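Local structure of galactan 1,3-beta-galactosidase (Phanerochaete chrysosporium, 7BYS) at residues A19-G23 with G257-R261; W33-D37 with V80-V85; W97-D101 with S135-I140; E187-V192 with Q242-P248. The protein probably hydrolyses the beta-1,3-galactan backbone of arabinogalactan from the chain end, as a family 43 glycoside hydrolase that also carries a calcium-binding carbohydrate-binding module. All coordinates share one frame; numbering follows the deposited sequence.

How the contacts relate
The four contacts join neighbouring blades of the five-bladed beta-propeller. Contact 1 brings the first and last blades together, contact 2 the first and second, contact 3 the second and third, and contact 4 the fourth and fifth. Contacts 2 and 3, their centres about 10 Å apart, share the second blade, where E81 O accepts from H99 N at 2.9 Å. Contacts 1 and 4 meet where W260 NE1 lies 2.9 Å from Q242 OE1. R82 NH1 of contact 2 reaches N243 O of contact 4 at 3.1 Å, while D137 OD2 of contact 3 accepts from A188 N, between the third and fourth blades. E81, R82, D137 and Q242 bind galactose, which is absent from this chain.

Contact 1 (A19-G23 with G257-R261); sequences AHGAG and GDRWR
D258 grips the backbone of G21 with both carboxylate oxygens, and this is the tight half of the contact. G21 N donates to OD2 of D258 at 3.0 Å and to OD1 of D258 at 3.2 Å, the second bond being the straighter one, with an N-H...O angle of 160°. The N-H reaches both oxygens on their syn sides, from some 25° above the carboxylate plane. CG of D258 stands opposite its carbonyl carbon (chi1 -67°), which carries the group across to the turn at G21, where the positive phi favours a glycine. Next to this grip, the six-membered end of W260 closes on the other chain: its CZ3 lies 3.6 Å from H20 CB, while CB of D258 covers part of one indole face. W260 is held at its far end by Q242, to which NE1 donates.

The looser side is bridged largely by water. One water donates to D258 OD1 at 2.8 Å and to A19 O, and accepts from A22 N. A second lies in the plane of the H20 ring, 2.7 Å from ND1 of H20, and also donates to D258 OD1. OD1 thus takes three bonds, which would help to offset the cost of burying its charge. NE2 of H20 is engaged by Q18. Through these bonds the entry to the first blade is fastened to the end of strand 252-259 and the loop after it in the last blade, the closure of the ring in a five-bladed beta-propeller, beside the galactose-binding residues R82 and Q242.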
# COMPACT_ATOMS: atom_id res chain seq x y z
N ALA A 19 -9.37 -1.83 4.51
CA ALA A 19 -9.65 -1.06 3.29
C ALA A 19 -8.51 -1.30 2.29
O ALA A 19 -7.80 -0.39 1.86
CB ALA A 19 -9.86 0.41 3.64
N HIS A 20 -8.31 -2.56 1.92
CA HIS A 20 -7.27 -2.92 0.96
C HIS A 20 -7.70 -2.56 -0.45
O HIS A 20 -8.89 -2.45 -0.75
CB HIS A 20 -6.98 -4.41 1.12
CG HIS A 20 -6.86 -4.83 2.56
ND1 HIS A 20 -5.67 -4.75 3.25
CD2 HIS A 20 -7.78 -5.30 3.43
CE1 HIS A 20 -5.86 -5.16 4.50
NE2 HIS A 20 -7.13 -5.51 4.63
N GLY A 21 -6.73 -2.35 -1.33
CA GLY A 21 -7.07 -1.91 -2.67
C GLY A 21 -7.68 -0.51 -2.69
O GLY A 21 -8.66 -0.28 -3.42
N ALA A 22 -7.08 0.42 -1.94
CA ALA A 22 -7.67 1.72 -1.60
C ALA A 22 -8.23 2.47 -2.80
O ALA A 22 -7.60 2.54 -3.86
CB ALA A 22 -6.58 2.60 -0.98
N GLY A 23 -9.38 3.10 -2.58
CA GLY A 23 -9.84 4.20 -3.41
C GLY A 23 -10.14 5.38 -2.51
O GLY A 23 -10.82 5.24 -1.49
N GLY A 257 -0.01 2.07 -1.28
CA GLY A 257 0.09 0.70 -1.74
C GLY A 257 -0.39 -0.29 -0.69
O GLY A 257 -0.61 0.06 0.48
N ASP A 258 -0.53 -1.53 -1.13
CA ASP A 258 -0.86 -2.66 -0.26
C ASP A 258 0.34 -3.59 -0.16
O ASP A 258 1.02 -3.84 -1.16
CB ASP A 258 -2.01 -3.49 -0.88
CG ASP A 258 -3.32 -2.74 -0.92
OD1 ASP A 258 -3.90 -2.49 0.16
OD2 ASP A 258 -3.77 -2.41 -2.03
N ARG A 259 0.59 -4.12 1.04
CA ARG A 259 1.51 -5.24 1.20
C ARG A 259 0.63 -6.47 1.40
O ARG A 259 0.12 -6.71 2.50
CB ARG A 259 2.46 -5.04 2.38
CG ARG A 259 3.35 -6.27 2.63
CD ARG A 259 4.44 -5.97 3.66
NE ARG A 259 5.32 -4.93 3.15
CZ ARG A 259 6.00 -4.07 3.89
NH1 ARG A 259 5.92 -4.10 5.23
NH2 ARG A 259 6.74 -3.15 3.29
N TRP A 260 0.41 -7.22 0.33
CA TRP A 260 -0.50 -8.35 0.38
C TRP A 260 0.15 -9.50 1.12
O TRP A 260 1.31 -9.86 0.86
CB TRP A 260 -0.83 -8.80 -1.04
CG TRP A 260 -1.57 -7.78 -1.84
CD1 TRP A 260 -1.13 -7.15 -2.96
CD2 TRP A 260 -2.89 -7.28 -1.58
NE1 TRP A 260 -2.08 -6.27 -3.42
CE2 TRP A 260 -3.18 -6.34 -2.59
CE3 TRP A 260 -3.86 -7.53 -0.60
CZ2 TRP A 260 -4.38 -5.65 -2.66
CZ3 TRP A 260 -5.06 -6.85 -0.67
CH2 TRP A 260 -5.32 -5.92 -1.69
N ARG A 261 -0.59 -10.10 2.04
CA ARG A 261 -0.11 -11.25 2.80
C ARG A 261 -1.07 -12.40 2.52
O ARG A 261 -2.08 -12.56 3.23
CB ARG A 261 -0.07 -10.91 4.28
CG ARG A 261 0.67 -11.95 5.06
CD ARG A 261 0.85 -11.51 6.47
NE ARG A 261 1.54 -12.55 7.21
CZ ARG A 261 1.93 -12.40 8.47
NH1 ARG A 261 1.68 -11.25 9.08
NH2 ARG A 261 2.55 -13.39 9.10
O HOH W 1 -5.22 -0.09 0.43
O HOH W 2 -3.27 -4.04 2.21

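Contact 2 (W33-D37 with V80-V85)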
# COMPACT_ATOMS: atom_id res chain seq x y z
N TRP A 33 -11.99 6.92 2.48
CA TRP A 33 -11.17 5.79 2.09
C TRP A 33 -12.09 4.58 1.95
O TRP A 33 -12.68 4.13 2.94
CB TRP A 33 -10.09 5.59 3.15
CG TRP A 33 -9.13 4.45 2.91
CD1 TRP A 33 -9.12 3.57 1.87
CD2 TRP A 33 -8.03 4.08 3.76
NE1 TRP A 33 -8.08 2.67 2.02
CE2 TRP A 33 -7.40 2.96 3.18
CE3 TRP A 33 -7.53 4.58 4.98
CZ2 TRP A 33 -6.29 2.34 3.76
CZ3 TRP A 33 -6.43 3.97 5.55
CH2 TRP A 33 -5.82 2.86 4.95
N PHE A 34 -12.25 4.11 0.72
CA PHE A 34 -12.99 2.89 0.42
C PHE A 34 -12.00 1.77 0.17
O PHE A 34 -10.93 1.98 -0.39
CB PHE A 34 -13.81 3.07 -0.86
CG PHE A 34 -14.80 4.19 -0.80
CD1 PHE A 34 -14.44 5.47 -1.19
CD2 PHE A 34 -16.08 3.96 -0.35
CE1 PHE A 34 -15.35 6.51 -1.12
CE2 PHE A 34 -16.99 5.01 -0.28
CZ PHE A 34 -16.63 6.28 -0.66
N GLY A 35 -12.37 0.56 0.57
CA GLY A 35 -11.47 -0.54 0.30
C GLY A 35 -12.13 -1.87 0.54
O GLY A 35 -13.30 -1.95 0.92
N GLU A 36 -11.36 -2.92 0.29
CA GLU A 36 -11.81 -4.29 0.52
C GLU A 36 -11.70 -4.64 2.01
O GLU A 36 -10.63 -4.51 2.60
CB GLU A 36 -10.95 -5.26 -0.28
CG GLU A 36 -10.83 -4.91 -1.75
CD GLU A 36 -9.53 -5.39 -2.36
OE1 GLU A 36 -8.81 -6.18 -1.71
OE2 GLU A 36 -9.19 -4.96 -3.47
N ASP A 37 -12.80 -5.11 2.60
CA ASP A 37 -12.77 -5.62 3.97
C ASP A 37 -12.32 -7.07 3.90
O ASP A 37 -13.02 -7.93 3.36
CB ASP A 37 -14.16 -5.51 4.59
CG ASP A 37 -14.20 -5.95 6.04
OD1 ASP A 37 -13.27 -6.64 6.51
OD2 ASP A 37 -15.19 -5.62 6.73
N VAL A 80 -14.70 -8.86 -5.26
CA VAL A 80 -14.92 -7.42 -5.42
C VAL A 80 -13.63 -6.76 -4.98
O VAL A 80 -13.27 -6.83 -3.80
CB VAL A 80 -16.09 -6.91 -4.57
CG1 VAL A 80 -16.11 -5.39 -4.55
CG2 VAL A 80 -17.42 -7.46 -5.09
N GLU A 81 -12.92 -6.13 -5.93
CA GLU A 81 -11.58 -5.63 -5.65
C GLU A 81 -11.41 -4.20 -6.13
O GLU A 81 -12.05 -3.76 -7.08
CB GLU A 81 -10.49 -6.51 -6.29
CG GLU A 81 -10.29 -7.83 -5.52
CD GLU A 81 -9.33 -8.80 -6.19
OE1 GLU A 81 -8.82 -8.49 -7.29
OE2 GLU A 81 -9.08 -9.88 -5.62
N ARG A 82 -10.51 -3.49 -5.45
CA ARG A 82 -10.04 -2.18 -5.86
C ARG A 82 -11.18 -1.17 -6.13
O ARG A 82 -11.25 -0.59 -7.20
CB ARG A 82 -9.09 -2.27 -7.04
CG ARG A 82 -7.82 -3.06 -6.70
CD ARG A 82 -6.88 -3.23 -7.89
NE ARG A 82 -5.71 -4.03 -7.51
CZ ARG A 82 -4.66 -3.58 -6.83
NH1 ARG A 82 -4.56 -2.31 -6.48
NH2 ARG A 82 -3.67 -4.42 -6.53
N PRO A 83 -12.07 -0.96 -5.16
CA PRO A 83 -13.14 0.01 -5.37
C PRO A 83 -12.58 1.41 -5.56
O PRO A 83 -11.53 1.77 -5.03
CB PRO A 83 -13.94 -0.07 -4.06
CG PRO A 83 -12.90 -0.45 -3.03
CD PRO A 83 -12.00 -1.42 -3.76
N LYS A 84 -13.30 2.21 -6.34
CA LYS A 84 -12.95 3.60 -6.63
C LYS A 84 -14.27 4.36 -6.70
O LYS A 84 -15.26 3.81 -7.19
CB LYS A 84 -12.23 3.70 -8.00
CG LYS A 84 -10.97 2.83 -8.15
CD LYS A 84 -9.79 3.37 -7.35
CE LYS A 84 -8.69 2.32 -7.25
NZ LYS A 84 -8.85 1.42 -6.04
N VAL A 85 -14.31 5.58 -6.17
CA VAL A 85 -15.54 6.37 -6.15
C VAL A 85 -15.25 7.78 -6.62
O VAL A 85 -14.29 8.42 -6.16
CB VAL A 85 -16.18 6.41 -4.75
CG1 VAL A 85 -17.48 7.22 -4.78
CG2 VAL A 85 -16.47 5.00 -4.23
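F34 turns one ring face toward V85, and the two side chains cross at about a right angle. Methyl CG2 of V85 stands over the middle of the F34 ring, 3.6 Å from its centroid and 9° off the normal, a CH-pi contact. With an alanine here in place of F34, the V85 methyl is likely to lose its aromatic face, and a gap would open between the strands. Farther along, the ring of P83 lies against the backbone of G35, its CG 3.6 Å from G35 CA.

At the other end E36 reaches across to strand 80-85 with its carboxylate end. Its CG sits opposite the carbonyl carbon (chi1 -52°) and the chain beyond is extended, which brings OE2 of E36 within 2.8 Å of R82 N. That nearly straight bond uses the anti lone pair of OE2, while OE1 pairs with K38. E36 thus fixes the backbone of R82 at a point where its phi is positive (52°), with the R82 side chain leaving the contact for N243 O.

The antiparallel strands 30-36 and 79-88 here join the first and second blades of the family 43 beta-propeller, at the edge of the galactose site that E81 and R82 help to form.

Contact 3 (W97-D101 with S135-I140)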
# COMPACT_ATOMS: atom_id res chain seq x y z
N TRP A 97 -16.88 2.23 -8.94
CA TRP A 97 -16.48 1.16 -9.84
C TRP A 97 -15.57 0.19 -9.09
O TRP A 97 -14.88 0.56 -8.13
CB TRP A 97 -15.73 1.69 -11.07
CG TRP A 97 -16.60 2.41 -12.05
CD1 TRP A 97 -17.38 3.50 -11.80
CD2 TRP A 97 -16.78 2.09 -13.44
NE1 TRP A 97 -18.05 3.87 -12.94
CE2 TRP A 97 -17.68 3.03 -13.97
CE3 TRP A 97 -16.27 1.10 -14.28
CZ2 TRP A 97 -18.10 3.00 -15.31
CZ3 TRP A 97 -16.67 1.07 -15.62
CH2 TRP A 97 -17.58 2.02 -16.11
N PHE A 98 -15.59 -1.07 -9.51
CA PHE A 98 -14.72 -2.07 -8.89
C PHE A 98 -14.46 -3.19 -9.88
O PHE A 98 -15.19 -3.38 -10.85
CB PHE A 98 -15.30 -2.59 -7.57
CG PHE A 98 -16.72 -3.12 -7.67
CD1 PHE A 98 -17.80 -2.28 -7.46
CD2 PHE A 98 -16.95 -4.46 -7.94
CE1 PHE A 98 -19.10 -2.77 -7.52
CE2 PHE A 98 -18.26 -4.95 -8.00
CZ PHE A 98 -19.33 -4.11 -7.80
N HIS A 99 -13.40 -3.95 -9.61
CA HIS A 99 -13.14 -5.18 -10.34
C HIS A 99 -14.09 -6.24 -9.81
O HIS A 99 -14.09 -6.54 -8.60
CB HIS A 99 -11.68 -5.58 -10.12
CG HIS A 99 -11.31 -6.94 -10.66
ND1 HIS A 99 -10.11 -7.54 -10.34
CD2 HIS A 99 -11.94 -7.78 -11.52
CE1 HIS A 99 -10.03 -8.71 -10.95
NE2 HIS A 99 -11.12 -8.88 -11.67
N SER A 100 -14.93 -6.78 -10.70
CA SER A 100 -15.92 -7.78 -10.35
C SER A 100 -15.49 -9.10 -10.99
O SER A 100 -15.23 -9.15 -12.20
CB SER A 100 -17.28 -7.32 -10.88
OG SER A 100 -18.28 -8.32 -10.72
N ASP A 101 -15.38 -10.16 -10.19
CA ASP A 101 -14.87 -11.39 -10.77
C ASP A 101 -15.41 -12.61 -10.03
O ASP A 101 -16.06 -12.50 -8.98
CB ASP A 101 -13.33 -11.41 -10.80
CG ASP A 101 -12.78 -11.87 -12.15
OD1 ASP A 101 -13.28 -12.90 -12.66
OD2 ASP A 101 -11.87 -11.21 -12.70
N SER A 135 -11.55 -6.90 -18.14
CA SER A 135 -11.05 -5.91 -17.20
C SER A 135 -10.79 -6.62 -15.89
O SER A 135 -11.70 -7.23 -15.32
CB SER A 135 -12.07 -4.78 -17.02
OG SER A 135 -11.61 -3.81 -16.10
N ARG A 136 -9.54 -6.55 -15.41
CA ARG A 136 -9.21 -7.13 -14.11
C ARG A 136 -8.82 -6.01 -13.15
O ARG A 136 -9.69 -5.23 -12.76
CB ARG A 136 -8.20 -8.27 -14.24
CG ARG A 136 -8.86 -9.52 -14.82
CD ARG A 136 -7.89 -10.68 -14.95
NE ARG A 136 -8.56 -11.89 -15.43
CZ ARG A 136 -8.78 -12.16 -16.72
NH1 ARG A 136 -8.43 -11.31 -17.67
NH2 ARG A 136 -9.40 -13.29 -17.05
N ASP A 137 -7.55 -5.86 -12.78
CA ASP A 137 -7.19 -4.70 -11.96
C ASP A 137 -7.60 -3.43 -12.70
O ASP A 137 -7.40 -3.31 -13.91
CB ASP A 137 -5.67 -4.62 -11.78
CG ASP A 137 -5.15 -5.52 -10.68
OD1 ASP A 137 -5.88 -6.38 -10.17
OD2 ASP A 137 -3.96 -5.37 -10.36
N GLU A 138 -8.17 -2.48 -11.97
CA GLU A 138 -8.65 -1.26 -12.59
C GLU A 138 -8.49 -0.09 -11.63
O GLU A 138 -8.29 -0.27 -10.43
CB GLU A 138 -10.11 -1.37 -13.07
CG GLU A 138 -11.12 -1.91 -12.05
CD GLU A 138 -11.23 -1.07 -10.78
OE1 GLU A 138 -11.13 -1.66 -9.69
OE2 GLU A 138 -11.38 0.18 -10.85
N SER A 139 -8.60 1.11 -12.19
CA SER A 139 -8.84 2.30 -11.39
C SER A 139 -9.74 3.23 -12.19
O SER A 139 -10.01 3.00 -13.38
CB SER A 139 -7.53 2.96 -10.98
OG SER A 139 -7.75 4.09 -10.15
N ILE A 140 -10.19 4.30 -11.54
CA ILE A 140 -10.97 5.35 -12.18
C ILE A 140 -10.22 6.64 -11.95
O ILE A 140 -9.84 6.95 -10.82
CB ILE A 140 -12.38 5.45 -11.56
CG1 ILE A 140 -13.17 4.15 -11.75
CG2 ILE A 140 -13.15 6.66 -12.11
CD1 ILE A 140 -13.53 3.87 -13.18
O HOH W 3 -8.22 -6.26 -8.88
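H99 and W97 meet the loop and strand 135-140 where the second and third blades of the five-bladed beta-propeller pack together.

Two CH-pi contacts carry the apolar part. At W97, CD1 of I140 stands over the five-membered ring, 3.9 Å from its centroid and displaced toward the rim. At H99 the backbone of R136 covers one ring face: CA of R136 lies 3.6 Å from the ring centroid, 13° off the normal, and R136 O sits over the rim on the same face, 3.2 Å from H99 CG.

Hydrogen bonding holds that imidazole flat beneath R136. CG anti to the backbone N (chi1 172°) carries the H99 ring over to R136, and its rotation (chi2 -168°) turns NE2 to D101. NE2 of H99 donates to D101 OD2 at 2.7 Å, in the ring plane and onto the anti lone pair. D101 OD1 accepts from A107 N and A108 N. With the imidazole cut back to an alanine, D101 OD2 and the water that bridges to D137 would probably lose their mate, and a gap would open under R136 CA.

E138, its chain bent at chi2, tucks its carboxylate against the F98-H99 backbone, with OE1 3.2 Å from H99 N and OE2 buried without a partner in the model. Charge adds only a longer-range term, D101 OD2 lying 4.3 Å from R136 NE and well out of the guanidinium plane; the arginine pairs with D134. Galactose-binding D137, whose OD2 accepts from A188 N, is tied in by a water in the imidazole plane, 2.7 Å from H99 ND1, which donates to D137 OD1.

Contact 4 (E187-V192 with Q242-P248); sequences EAPGIV and QNAFDLP
N243 reaches over to the turn at A188 and joins the inner strands of the fourth and fifth blades of the beta-propeller, which run side by side and parallel (5° between the short axes). Its amide nitrogen uses its two N-H bonds in diverging directions, both nearly in the amide plane. ND2 of N243 donates to A188 O at 3.0 Å across the contact, and ND2 of N243 also donates to D246 OD2 at 3.1 Å, onto the syn lone pair. The same OD2 of D246 rests 3.3 Å from G190 CA, on the side where a side chain would otherwise project, so glycine suits the spot. At one end V192 is well covered, its CG2 packing on P248 CD at 3.8 Å; at the other, Q242 NE2 makes a weak bond to E187 OE2 at 3.4 Å, with the amide and carboxylate planes 58° apart.

A second shell sets these groups. CG of Q242 is opposite its backbone N (chi1 -175°) and the chain is extended, passing A188 CB; its OE1 accepts from W260 and its NE2 donates to S203. D137 holds A188 N, and R82 binds N243 O, so galactose-binding residues of other blades steady both segments. A244 and F245 form a classic beta bulge facing M256 of strand 252-259. Between the backbones, water donates to P189 O and A244 O, and another water sits 2.7 Å from I191 O and donates equally to D246 O.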
# COMPACT_ATOMS: atom_id res chain seq x y z
N GLU A 187 -0.70 -3.83 -14.22
CA GLU A 187 -1.90 -3.87 -13.39
C GLU A 187 -1.75 -2.85 -12.26
O GLU A 187 -0.87 -1.98 -12.28
CB GLU A 187 -2.25 -5.30 -12.97
CG GLU A 187 -1.24 -5.94 -12.05
CD GLU A 187 -1.64 -7.36 -11.66
OE1 GLU A 187 -2.64 -7.89 -12.19
OE2 GLU A 187 -0.96 -7.96 -10.80
N ALA A 188 -2.66 -2.93 -11.28
CA ALA A 188 -2.70 -2.00 -10.15
C ALA A 188 -2.48 -0.54 -10.55
O ALA A 188 -1.59 0.15 -10.00
CB ALA A 188 -1.67 -2.45 -9.10
N PRO A 189 -3.25 -0.02 -11.50
CA PRO A 189 -2.98 1.33 -12.00
C PRO A 189 -3.54 2.42 -11.10
O PRO A 189 -4.49 2.22 -10.34
CB PRO A 189 -3.73 1.36 -13.34
CG PRO A 189 -4.91 0.45 -13.10
CD PRO A 189 -4.34 -0.67 -12.25
N GLY A 190 -2.95 3.60 -11.23
CA GLY A 190 -3.58 4.84 -10.80
C GLY A 190 -2.97 5.99 -11.57
O GLY A 190 -1.83 5.90 -12.04
N ILE A 191 -3.74 7.08 -11.72
CA ILE A 191 -3.23 8.29 -12.36
C ILE A 191 -3.39 9.48 -11.42
O ILE A 191 -4.43 9.65 -10.78
CB ILE A 191 -3.87 8.59 -13.74
CG1 ILE A 191 -3.33 7.61 -14.79
CG2 ILE A 191 -3.65 10.07 -14.15
CD1 ILE A 191 -4.06 7.65 -16.14
N VAL A 192 -2.34 10.29 -11.35
CA VAL A 192 -2.39 11.55 -10.62
C VAL A 192 -1.85 12.64 -11.54
O VAL A 192 -0.90 12.43 -12.29
CB VAL A 192 -1.60 11.44 -9.29
CG1 VAL A 192 -0.13 11.19 -9.54
CG2 VAL A 192 -1.82 12.70 -8.45
N GLN A 242 2.41 -2.98 -3.57
CA GLN A 242 1.80 -2.88 -4.88
C GLN A 242 0.88 -1.68 -4.88
O GLN A 242 0.10 -1.49 -3.93
CB GLN A 242 0.99 -4.13 -5.21
CG GLN A 242 0.44 -4.12 -6.63
CD GLN A 242 -0.39 -5.34 -6.95
OE1 GLN A 242 -1.03 -5.92 -6.07
NE2 GLN A 242 -0.38 -5.75 -8.22
N ASN A 243 0.96 -0.87 -5.93
CA ASN A 243 0.18 0.36 -6.03
C ASN A 243 -1.31 0.09 -5.79
O ASN A 243 -1.85 -0.94 -6.22
CB ASN A 243 0.35 0.95 -7.43
CG ASN A 243 -0.16 2.36 -7.52
OD1 ASN A 243 0.17 3.20 -6.69
ND2 ASN A 243 -0.96 2.64 -8.54
N ALA A 244 -1.96 1.04 -5.12
CA ALA A 244 -3.41 1.01 -4.91
C ALA A 244 -4.05 2.34 -5.29
O ALA A 244 -5.06 2.38 -6.01
CB ALA A 244 -3.77 0.67 -3.46
N PHE A 245 -3.46 3.46 -4.85
CA PHE A 245 -4.04 4.77 -5.12
C PHE A 245 -2.94 5.81 -5.03
O PHE A 245 -2.06 5.71 -4.16
CB PHE A 245 -5.18 5.13 -4.15
CG PHE A 245 -6.11 6.18 -4.70
CD1 PHE A 245 -7.17 5.82 -5.54
CD2 PHE A 245 -5.90 7.52 -4.43
CE1 PHE A 245 -8.01 6.79 -6.08
CE2 PHE A 245 -6.73 8.49 -4.96
CZ PHE A 245 -7.78 8.13 -5.78
N ASP A 246 -3.01 6.82 -5.89
CA ASP A 246 -1.98 7.85 -5.96
C ASP A 246 -2.68 9.18 -5.77
O ASP A 246 -3.37 9.66 -6.67
CB ASP A 246 -1.25 7.72 -7.29
CG ASP A 246 -0.81 6.31 -7.53
OD1 ASP A 246 -0.01 5.80 -6.70
OD2 ASP A 246 -1.32 5.68 -8.49
N LEU A 247 -2.54 9.76 -4.57
CA LEU A 247 -3.33 10.92 -4.17
C LEU A 247 -2.52 12.19 -4.39
O LEU A 247 -1.36 12.25 -3.96
CB LEU A 247 -3.68 10.81 -2.69
CG LEU A 247 -4.66 11.88 -2.21
CD1 LEU A 247 -6.06 11.59 -2.71
CD2 LEU A 247 -4.65 11.97 -0.68
N PRO A 248 -3.05 13.23 -5.03
CA PRO A 248 -2.29 14.48 -5.14
C PRO A 248 -2.06 15.10 -3.77
O PRO A 248 -2.88 14.98 -2.86
CB PRO A 248 -3.18 15.37 -6.02
CG PRO A 248 -4.50 14.73 -6.07
CD PRO A 248 -4.35 13.28 -5.73
O HOH W 4 -5.61 3.77 -8.37
O HOH W 5 -5.50 9.98 -8.31